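Local coordinates for putative surface anchored protein (Clostridium perfringens B, PDB 4NI6) that probably forms one repeat domain in the stalk of a cell-surface adhesin, an immunoglobulin-like fold stabilised by an autocatalytically formed Thr-Gln ester cross-link, at residues 31-36 and 85-90; 95-100 and 136-141. All coordinates share one frame; numbering follows the deposited sequence. Where two conformers were deposited one is given.

Each contact joins two antiparallel strands, but in different sheets of the sandwich: contact 1 (31-36 with 85-90) lies in the four-stranded sheet, contact 2 (95-100 with 136-141) in the other. Both are partly buried, contact 1 nearer the chain's centre (about 9 Å between centres, against 14 Å). They touch through the core, where Phe87 and Asp35 meet Val100, and Val33 meets Leu137. Contact 2 turns Tyr98, Leu137 and Val139 inward; contact 1 adds buried Asp35 and the Gln90 amide to its apolar groups. Outward, contact 1 carries Asp32, Lys34, Asp86 and Asn89, contact 2 the mixed Lys97, Val99, Thr136 and Ile138. Contact 1 is bulged; contact 2 is regular along 97-99, its bonding continuing to Gly95 in loop.

Contact 1: residues 31-36 and 85-90; sequences VDVKDT and LDFGNQ
Lys34 and Asp86 lie side by side on the outer face of an antiparallel strand pair, pointing the same way. Along the lysine, CB stands 4.1 Å from Leu85 O, CG rests 3.4 Å from Asp86 OD1, CD passes Asp86 CG, and CE approaches OD2. The tip, NZ, stops 4.1 Å from Asp86 OD2, too far for a salt bridge, so the attraction is probably weak; a long flexible chain suits this exposed place because its methylenes pack while the amine stays in solvent. Asp86 CG is anti to its backbone N (chi1 -171°), which turns OD1 forward to accept Gly88 N at 2.9 Å from above the carboxylate plane, closing an Asx turn.

That turn spans a beta bulge: Phe87 and Gly88 together stand opposite Val33, whose O accepts Phe87 N and whose N donates to Gly88 O. Gly88 adopts a positive phi (70°), which glycine tolerates easily. Farther along, Asn89 ND2 gives a long 3.3 Å bond to Asp32 OD1, with amide and carboxylate planes steeply inclined; its stronger partner is the carbonyl of Asp29.

On the inner face Val33 CG1 meets Phe87 CD2 at 3.8 Å, while Val33 O lies at the edge of the ring, in its plane. Leu85 CD2 sits over one ring face, 3.5 Å above the plane and offset toward the rim. Gln90, bent at chi2, folds back so that NE2 donates to Phe87 O, satisfying a carbonyl at the bulge. Asp35, also facing inward, neighbours Thr5, Glu102 and Gln135, a polar cluster within the core that is consistent with the surroundings of a Thr-Gln ester. The whole is a bulged antiparallel strand pair at the edge of an immunoglobulin-like beta-sandwich.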
loop_
_atom_site.group_PDB
_atom_site.type_symbol
_atom_site.label_atom_id
_atom_site.label_comp_id
_atom_site.label_asym_id
_atom_site.label_seq_id
_atom_site.Cartn_x
_atom_site.Cartn_y
_atom_site.Cartn_z
ATOM N N VAL A 31 5.282 1.126 -15.303
ATOM C CA VAL A 31 6.047 1.040 -14.050
ATOM C C VAL A 31 5.465 -0.139 -13.269
ATOM O O VAL A 31 4.257 -0.193 -13.052
ATOM C CB VAL A 31 5.889 2.352 -13.243
ATOM C CG1 VAL A 31 6.683 2.294 -11.947
ATOM C CG2 VAL A 31 6.309 3.562 -14.089
ATOM N N ASP A 32 6.305 -1.118 -12.924
ATOM C CA ASP A 32 5.881 -2.194 -12.011
ATOM C C ASP A 32 5.828 -1.687 -10.582
ATOM O O ASP A 32 6.820 -1.178 -10.072
ATOM C CB ASP A 32 6.825 -3.391 -12.120
ATOM C CG ASP A 32 6.939 -3.920 -13.537
ATOM O OD1 ASP A 32 6.029 -3.674 -14.363
ATOM O OD2 ASP A 32 7.962 -4.566 -13.830
ATOM N N VAL A 33 4.657 -1.758 -9.960
ATOM C CA VAL A 33 4.493 -1.151 -8.641
ATOM C C VAL A 33 4.133 -2.244 -7.647
ATOM O O VAL A 33 3.169 -2.976 -7.845
ATOM C CB VAL A 33 3.376 -0.094 -8.635
ATOM C CG1 VAL A 33 3.214 0.536 -7.243
ATOM C CG2 VAL A 33 3.670 0.986 -9.664
ATOM N N LYS A 34 4.984 -2.398 -6.647
ATOM C CA LYS A 34 4.778 -3.381 -5.588
ATOM C C LYS A 34 4.814 -2.646 -4.256
ATOM O O LYS A 34 5.232 -1.483 -4.163
ATOM C CB LYS A 34 5.894 -4.436 -5.600
ATOM C CG LYS A 34 5.918 -5.332 -6.818
ATOM C CD LYS A 34 7.077 -6.309 -6.742
ATOM C CE LYS A 34 7.512 -6.751 -8.131
ATOM N NZ LYS A 34 8.079 -8.127 -8.122
ATOM N N ASP A 35 4.225 -3.242 -3.226
ATOM C CA ASP A 35 4.231 -2.620 -1.910
ATOM C C ASP A 35 4.515 -3.683 -0.848
ATOM O O ASP A 35 4.016 -4.814 -0.949
ATOM C CB ASP A 35 2.851 -2.013 -1.620
ATOM C CG ASP A 35 2.860 -1.011 -0.476
ATOM O OD1 ASP A 35 3.677 -0.055 -0.570
ATOM O OD2 ASP A 35 2.037 -1.107 0.469
ATOM N N THR A 36 5.425 -3.345 0.046
ATOM C CA THR A 36 5.713 -4.190 1.217
ATOM C C THR A 36 5.012 -3.628 2.446
ATOM O O THR A 36 5.069 -2.423 2.712
ATOM C CB THR A 36 7.221 -4.247 1.453
ATOM O OG1 THR A 36 7.825 -4.793 0.273
ATOM C CG2 THR A 36 7.581 -5.125 2.594
ATOM N N LEU A 85 2.215 -6.926 -1.771
ATOM C CA LEU A 85 1.063 -6.727 -2.652
ATOM C C LEU A 85 1.567 -6.153 -3.976
ATOM O O LEU A 85 2.178 -5.086 -3.992
ATOM C CB LEU A 85 0.049 -5.764 -2.025
ATOM C CG LEU A 85 -1.236 -5.617 -2.835
ATOM C CD1 LEU A 85 -2.462 -5.536 -1.948
ATOM C CD2 LEU A 85 -1.147 -4.369 -3.672
ATOM N N ASP A 86 1.355 -6.877 -5.071
ATOM C CA ASP A 86 1.943 -6.537 -6.369
ATOM C C ASP A 86 0.829 -6.001 -7.269
ATOM O O ASP A 86 -0.104 -6.737 -7.606
ATOM C CB ASP A 86 2.543 -7.827 -6.975
ATOM C CG ASP A 86 3.368 -7.600 -8.221
ATOM O OD1 ASP A 86 3.368 -6.464 -8.737
ATOM O OD2 ASP A 86 4.041 -8.564 -8.649
ATOM N N PHE A 87 0.920 -4.727 -7.654
ATOM C CA PHE A 87 -0.049 -4.136 -8.557
ATOM C C PHE A 87 0.242 -4.486 -10.016
ATOM O O PHE A 87 -0.535 -4.136 -10.903
ATOM C CB PHE A 87 -0.066 -2.598 -8.445
ATOM C CG PHE A 87 -0.606 -2.088 -7.129
ATOM C CD1 PHE A 87 -1.972 -1.897 -6.950
ATOM C CD2 PHE A 87 0.261 -1.634 -6.146
ATOM C CE1 PHE A 87 -2.473 -1.446 -5.734
ATOM C CE2 PHE A 87 -0.242 -1.152 -4.940
ATOM C CZ PHE A 87 -1.611 -1.052 -4.745
ATOM N N GLY A 88 1.399 -5.079 -10.277
ATOM C CA GLY A 88 1.847 -5.330 -11.644
ATOM C C GLY A 88 2.219 -4.059 -12.384
ATOM O O GLY A 88 2.448 -3.006 -11.794
ATOM N N ASN A 89 2.256 -4.184 -13.698
ATOM C CA ASN A 89 2.626 -3.073 -14.568
ATOM C C ASN A 89 1.539 -2.011 -14.625
ATOM O O ASN A 89 0.366 -2.334 -14.826
ATOM C CB ASN A 89 2.897 -3.590 -15.994
ATOM C CG ASN A 89 3.347 -2.494 -16.951
ATOM O OD1 ASN A 89 2.516 -1.794 -17.535
ATOM N ND2 ASN A 89 4.638 -2.214 -16.941
ATOM N N GLN A 90 1.921 -0.764 -14.357
ATOM C CA GLN A 90 0.986 0.343 -14.352
ATOM C C GLN A 90 1.456 1.388 -15.334
ATOM O O GLN A 90 2.627 1.764 -15.355
ATOM C CB GLN A 90 0.897 0.936 -12.939
ATOM C CG GLN A 90 0.346 -0.055 -11.909
ATOM C CD GLN A 90 -1.128 -0.329 -12.144
ATOM O OE1 GLN A 90 -1.874 0.576 -12.484
ATOM N NE2 GLN A 90 -1.565 -1.551 -11.870
#

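Contact 2: residues 95-100 and 136-141; sequences GEKYVV and TLIVEK
The Tyr98 ring is approached obliquely by two aliphatic side chains: Leu137 CD1 lies 3.8 Å from Tyr98 CD1, and Val139 CG2 4.3 Å from Tyr98 CE1. The His56 ring also meets it, with planes at about 25°, and the phenol OH is hydrogen-bonded to Gln93 N. Tyrosine suits this buried place because its ring packs against aliphatic groups while its hydroxyl has a backbone partner. Leu137 reaches the ring because its CG lies between the backbone N and the carbonyl carbon (chi1 72°), the crowded position, which brings its tip back toward the neighbouring strand.

Tyr98 and Leu137 form a hydrogen-bonded antiparallel pair, Tyr98 N donating to Leu137 O at 3.0 Å in a nearly straight bond and Leu137 N answering to Tyr98 O. The next bond, Val139 N to Glu96 O, is also straight, but Gly95 N meets Val139 O from well above the carbonyl plane, where both chains leave the regular strand pairing. Gly95, lacking a side chain, lets Lys141 CG settle 3.5 Å from its CA.

On the other face, Lys97 CG presses on Thr136 CG2 at 3.5 Å, and its chain runs alongside Ile138. Thr136 OG1 touches Val99 CG2 but bonds to Asp132 O. This is central antiparallel pairing in one sheet of an immunoglobulin-like sandwich, with strand 47-57 flanking 97-100 and strand 20-22 flanking 136-139.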
loop_
_atom_site.group_PDB
_atom_site.type_symbol
_atom_site.label_atom_id
_atom_site.label_comp_id
_atom_site.label_asym_id
_atom_site.label_seq_id
_atom_site.Cartn_x
_atom_site.Cartn_y
_atom_site.Cartn_z
ATOM N N GLY A 95 5.723 12.998 -14.871
ATOM C CA GLY A 95 5.524 14.214 -14.107
ATOM C C GLY A 95 4.643 14.081 -12.879
ATOM O O GLY A 95 4.551 15.018 -12.086
ATOM N N GLU A 96 3.955 12.946 -12.720
ATOM C CA GLU A 96 2.972 12.797 -11.663
ATOM C C GLU A 96 3.447 11.964 -10.489
ATOM O O GLU A 96 4.389 11.168 -10.581
ATOM C CB GLU A 96 1.667 12.268 -12.266
ATOM C CG GLU A 96 1.048 13.181 -13.336
ATOM C CD GLU A 96 0.734 14.583 -12.827
ATOM O OE1 GLU A 96 0.001 14.707 -11.802
ATOM O OE2 GLU A 96 1.351 15.542 -13.346
ATOM N N LYS A 97 2.757 12.208 -9.390
ATOM C CA LYS A 97 3.023 11.587 -8.097
ATOM C C LYS A 97 1.892 10.646 -7.714
ATOM O O LYS A 97 0.727 10.967 -7.904
ATOM C CB LYS A 97 3.152 12.684 -7.038
ATOM C CG LYS A 97 3.478 12.182 -5.634
ATOM C CD LYS A 97 3.310 13.296 -4.617
ATOM C CE LYS A 97 4.527 14.193 -4.546
ATOM N NZ LYS A 97 4.346 15.197 -3.455
ATOM N N TYR A 98 2.276 9.474 -7.211
ATOM C CA TYR A 98 1.328 8.429 -6.811
ATOM C C TYR A 98 1.691 7.904 -5.444
ATOM O O TYR A 98 2.838 7.777 -5.110
ATOM C CB TYR A 98 1.347 7.252 -7.794
ATOM C CG TYR A 98 1.039 7.683 -9.228
ATOM C CD1 TYR A 98 2.049 8.186 -10.087
ATOM C CD2 TYR A 98 -0.240 7.642 -9.710
ATOM C CE1 TYR A 98 1.753 8.695 -11.361
ATOM C CE2 TYR A 98 -0.550 8.154 -10.962
ATOM C CZ TYR A 98 0.455 8.640 -11.787
ATOM O OH TYR A 98 0.157 9.061 -13.055
ATOM N N VAL A 99 0.671 7.527 -4.660
ATOM C CA VAL A 99 0.871 6.978 -3.311
ATOM C C VAL A 99 0.040 5.717 -3.112
ATOM O O VAL A 99 -1.060 5.608 -3.612
ATOM C CB VAL A 99 0.571 8.063 -2.246
ATOM C CG1 VAL A 99 -0.893 8.505 -2.263
ATOM C CG2 VAL A 99 0.981 7.632 -0.836
ATOM N N VAL A 100 0.635 4.790 -2.371
ATOM C CA VAL A 100 -0.051 3.536 -2.028
ATOM C C VAL A 100 -0.725 3.608 -0.670
ATOM O O VAL A 100 -0.106 4.072 0.290
ATOM C CB VAL A 100 0.911 2.348 -2.036
ATOM C CG1 VAL A 100 0.198 1.050 -1.650
ATOM C CG2 VAL A 100 1.578 2.188 -3.401
ATOM N N THR A 136 5.264 6.519 -1.596
ATOM C CA THR A 136 5.066 7.420 -2.718
ATOM C C THR A 136 6.127 7.187 -3.807
ATOM O O THR A 136 7.261 6.932 -3.509
ATOM C CB THR A 136 5.120 8.880 -2.221
ATOM O OG1 THR A 136 4.149 9.065 -1.199
ATOM C CG2 THR A 136 4.790 9.903 -3.298
ATOM N N LEU A 137 5.686 7.314 -5.072
ATOM C CA LEU A 137 6.588 7.345 -6.200
ATOM C C LEU A 137 6.309 8.598 -7.009
ATOM O O LEU A 137 5.201 9.083 -7.069
ATOM C CB LEU A 137 6.486 6.056 -7.010
ATOM C CG LEU A 137 5.211 5.859 -7.839
ATOM C CD1 LEU A 137 5.377 6.453 -9.247
ATOM C CD2 LEU A 137 4.764 4.419 -7.959
ATOM N N ILE A 138 7.347 9.079 -7.699
ATOM C CA ILE A 138 7.216 10.211 -8.630
ATOM C C ILE A 138 7.838 9.824 -9.972
ATOM O O ILE A 138 8.904 9.217 -9.973
ATOM C CB ILE A 138 7.957 11.459 -8.084
ATOM C CG1 ILE A 138 7.286 11.965 -6.805
ATOM C CG2 ILE A 138 7.978 12.575 -9.145
ATOM C CD1 ILE A 138 8.093 12.980 -6.011
ATOM N N VAL A 139 7.075 10.000 -11.061
ATOM C CA VAL A 139 7.645 9.769 -12.403
ATOM C C VAL A 139 8.258 11.037 -12.968
ATOM O O VAL A 139 7.582 12.062 -12.953
ATOM C CB VAL A 139 6.571 9.260 -13.357
ATOM C CG1 VAL A 139 7.219 8.864 -14.679
ATOM C CG2 VAL A 139 5.812 8.083 -12.764
ATOM N N GLU A 140 9.592 11.029 -13.004
ATOM C CA GLU A 140 10.340 12.254 -13.309
ATOM C C GLU A 140 10.066 12.821 -14.714
ATOM O O GLU A 140 9.838 12.065 -15.648
ATOM C CB GLU A 140 11.834 12.016 -13.102
ATOM C CG GLU A 140 12.200 11.620 -11.677
ATOM C CD GLU A 140 13.660 11.228 -11.540
ATOM O OE1 GLU A 140 14.162 10.468 -12.400
ATOM O OE2 GLU A 140 14.314 11.710 -10.583
ATOM N N LYS A 141 10.059 14.152 -14.821
ATOM C CA LYS A 141 9.970 14.861 -16.107
ATOM C C LYS A 141 11.308 14.896 -16.859
ATOM O O LYS A 141 12.371 14.789 -16.247
ATOM C CB LYS A 141 9.484 16.295 -15.891
ATOM C CG LYS A 141 8.097 16.354 -15.267
ATOM C CD LYS A 141 7.438 17.718 -15.386
ATOM C CE LYS A 141 8.143 18.765 -14.540
ATOM N NZ LYS A 141 7.238 19.904 -14.207
#